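Local structure of bacterial leucyl aminopeptidase (Legionella pneumophila, 6ESL) at residues K200-V205 with S274-A279. The protein probably acts as a secreted zinc aminopeptidase of the M28 family that trims amino acids from peptide N-termini and serves nutrient acquisition during infection of amoebas. Numbering follows the deposited sequence.
Sequences KAPAIV and SIPVKA
The peptide carbonyl of A203 takes N of K278 within its own plane, at 2.8 Å, and more weakly accepts N of A279 as well. At the P276 carbonyl the approach differs: the amide of A203 gives O of P276 a nearly straight hydrogen bond (3.0 Å), but comes from above that carbonyl plane, 38° out of it. Next to this bond the two proline rings, P202 and P276, meet at an oblique angle: CG of P202 lies 4.1 Å from CB of P276, and CG of P276 reaches to 3.9 Å from CA of P202. CB of P202 also touches CB of K278, at 3.8 Å. The double grip on O of A203 marks a beta bulge: one step from A203 to I204 is matched by two from V277 to A279, with K278 as the extra residue, and the parallel pairing resumes where V205 N bonds to A279 O at 2.8 Å. Strands 203-209 and 277-282 are parallel neighbours in the mixed central sheet of the M28 peptidase fold, and this is where they begin. On the face bearing A203 and V277, CG1 of V277, anti to its own N (chi1 176°), packs 3.6 Å from O of A203 and against CG2 of V205; F270 of helix 261-272 adjoins V277. On the other face, CD1 of I204 nears CB of A279, while F386 and L390 of helix 373-391 pack on I204. The I204 and K278 side chains lie side by side, pointing the same way, CD1 against CB.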
ATOM      1  N   LYS B 200       9.551  28.394  -5.172  1.00 75.65           N
ATOM      2  CA  LYS B 200       9.808  28.212  -3.743  1.00 74.88           C
ATOM      3  C   LYS B 200       8.720  27.362  -3.161  1.00 72.06           C
ATOM      4  O   LYS B 200       7.836  27.835  -2.461  1.00 73.65           O
ATOM      5  CB  LYS B 200       9.864  29.591  -3.027  1.00 80.01           C
ATOM      6  CG  LYS B 200      11.026  30.470  -3.405  1.00 83.31           C
ATOM      7  CD  LYS B 200      10.999  31.808  -2.684  1.00 86.23           C
ATOM      8  CE  LYS B 200      12.185  32.679  -3.051  1.00 87.83           C
ATOM      9  NZ  LYS B 200      12.096  33.983  -2.337  1.00 87.39           N
ATOM     10  N   ALA B 201       8.764  26.083  -3.479  1.00 66.68           N
ATOM     11  CA  ALA B 201       7.737  25.171  -3.084  1.00 62.73           C
ATOM     12  C   ALA B 201       8.336  23.752  -3.071  1.00 57.12           C
ATOM     13  O   ALA B 201       9.338  23.490  -3.741  1.00 54.67           O
ATOM     14  CB  ALA B 201       6.545  25.275  -4.006  1.00 63.04           C
ATOM     15  N   PRO B 202       7.780  22.867  -2.262  1.00 54.88           N
ATOM     16  CA  PRO B 202       8.318  21.474  -2.251  1.00 51.72           C
ATOM     17  C   PRO B 202       8.313  20.835  -3.639  1.00 49.99           C
ATOM     18  O   PRO B 202       7.338  20.950  -4.367  1.00 53.02           O
ATOM     19  CB  PRO B 202       7.419  20.757  -1.212  1.00 50.86           C
ATOM     20  CG  PRO B 202       7.027  21.891  -0.247  1.00 52.81           C
ATOM     21  CD  PRO B 202       6.795  23.083  -1.177  1.00 55.31           C
ATOM     22  N   ALA B 203       9.464  20.319  -4.067  1.00 48.99           N
ATOM     23  CA  ALA B 203       9.661  19.897  -5.462  1.00 48.17           C
ATOM     24  C   ALA B 203       9.097  18.503  -5.783  1.00 44.00           C
ATOM     25  O   ALA B 203       8.821  17.702  -4.875  1.00 40.55           O
ATOM     26  CB  ALA B 203      11.128  19.917  -5.802  1.00 50.40           C
ATOM     27  N   ILE B 204       9.099  18.201  -7.068  1.00 43.57           N
ATOM     28  CA  ILE B 204       8.722  16.914  -7.597  1.00 40.82           C
ATOM     29  C   ILE B 204       9.989  16.376  -8.224  1.00 38.81           C
ATOM     30  O   ILE B 204      10.571  17.021  -9.044  1.00 38.58           O
ATOM     31  CB  ILE B 204       7.678  17.025  -8.705  1.00 41.95           C
ATOM     32  CG1 ILE B 204       6.342  17.505  -8.187  1.00 43.21           C
ATOM     33  CG2 ILE B 204       7.474  15.706  -9.392  1.00 39.59           C
ATOM     34  CD1 ILE B 204       5.943  16.947  -6.850  1.00 43.22           C
ATOM     35  N   VAL B 205      10.399  15.178  -7.872  1.00 35.40           N
ATOM     36  CA  VAL B 205      11.626  14.617  -8.391  1.00 35.80           C
ATOM     37  C   VAL B 205      11.440  13.326  -9.211  1.00 33.46           C
ATOM     38  O   VAL B 205      10.743  12.467  -8.787  1.00 32.33           O
ATOM     39  CB  VAL B 205      12.588  14.306  -7.245  1.00 38.53           C
ATOM     40  CG1 VAL B 205      13.849  13.672  -7.732  1.00 40.04           C
ATOM     41  CG2 VAL B 205      12.828  15.487  -6.342  1.00 38.37           C
ATOM     42  N   SER B 274      18.306  22.801   2.465  1.00 61.60           N
ATOM     43  CA  SER B 274      16.869  22.971   2.738  1.00 63.67           C
ATOM     44  C   SER B 274      16.118  23.160   1.420  1.00 64.38           C
ATOM     45  O   SER B 274      15.527  24.201   1.172  1.00 72.16           O
ATOM     46  CB  SER B 274      16.609  24.203   3.634  1.00 68.48           C
ATOM     47  OG  SER B 274      17.404  24.215   4.806  1.00 74.33           O
ATOM     48  N   ILE B 275      16.209  22.210   0.506  1.00 61.60           N
ATOM     49  CA  ILE B 275      15.415  22.280  -0.726  1.00 58.07           C
ATOM     50  C   ILE B 275      14.336  21.274  -0.407  1.00 55.50           C
ATOM     51  O   ILE B 275      14.639  20.103  -0.292  1.00 51.21           O
ATOM     52  CB  ILE B 275      16.198  21.809  -1.940  1.00 58.46           C
ATOM     53  CG1 ILE B 275      17.357  22.734  -2.178  1.00 60.13           C
ATOM     54  CG2 ILE B 275      15.276  21.605  -3.164  1.00 59.15           C
ATOM     55  CD1 ILE B 275      18.333  22.227  -3.252  1.00 58.20           C
ATOM     56  N   PRO B 276      13.091  21.725  -0.195  1.00 53.93           N
ATOM     57  CA  PRO B 276      12.119  20.724   0.222  1.00 51.29           C
ATOM     58  C   PRO B 276      11.630  19.931  -0.986  1.00 48.26           C
ATOM     59  O   PRO B 276      11.724  20.395  -2.134  1.00 48.04           O
ATOM     60  CB  PRO B 276      10.981  21.557   0.849  1.00 52.33           C
ATOM     61  CG  PRO B 276      11.091  22.898   0.144  1.00 54.48           C
ATOM     62  CD  PRO B 276      12.493  23.064  -0.403  1.00 54.88           C
ATOM     63  N   VAL B 277      11.125  18.738  -0.696  1.00 46.94           N
ATOM     64  CA  VAL B 277      10.671  17.775  -1.731  1.00 43.63           C
ATOM     65  C   VAL B 277       9.375  17.196  -1.281  1.00 42.15           C
ATOM     66  O   VAL B 277       9.257  16.636  -0.162  1.00 43.39           O
ATOM     67  CB  VAL B 277      11.673  16.652  -1.984  1.00 41.42           C
ATOM     68  CG1 VAL B 277      11.132  15.630  -2.983  1.00 40.84           C
ATOM     69  CG2 VAL B 277      12.972  17.224  -2.497  1.00 43.70           C
ATOM     70  N   LYS B 278       8.399  17.315  -2.161  1.00 41.21           N
ATOM     71  CA  LYS B 278       7.074  16.773  -1.942  1.00 43.54           C
ATOM     72  C   LYS B 278       6.967  15.290  -2.303  1.00 38.77           C
ATOM     73  O   LYS B 278       6.383  14.517  -1.569  1.00 40.21           O
ATOM     74  CB  LYS B 278       6.037  17.547  -2.802  1.00 47.80           C
ATOM     75  CG  LYS B 278       4.664  16.906  -2.664  1.00 50.45           C
ATOM     76  CD  LYS B 278       3.442  17.762  -2.889  1.00 54.53           C
ATOM     77  CE  LYS B 278       2.317  17.049  -2.125  1.00 57.83           C
ATOM     78  NZ  LYS B 278       0.962  17.503  -2.475  1.00 62.16           N
ATOM     79  N   ALA B 279       7.482  14.913  -3.489  1.00 37.34           N
ATOM     80  CA  ALA B 279       7.337  13.530  -3.958  1.00 35.32           C
ATOM     81  C   ALA B 279       8.430  13.148  -4.973  1.00 33.98           C
ATOM     82  O   ALA B 279       8.836  13.974  -5.833  1.00 33.62           O
ATOM     83  CB  ALA B 279       5.957  13.308  -4.551  1.00 36.59           C
TER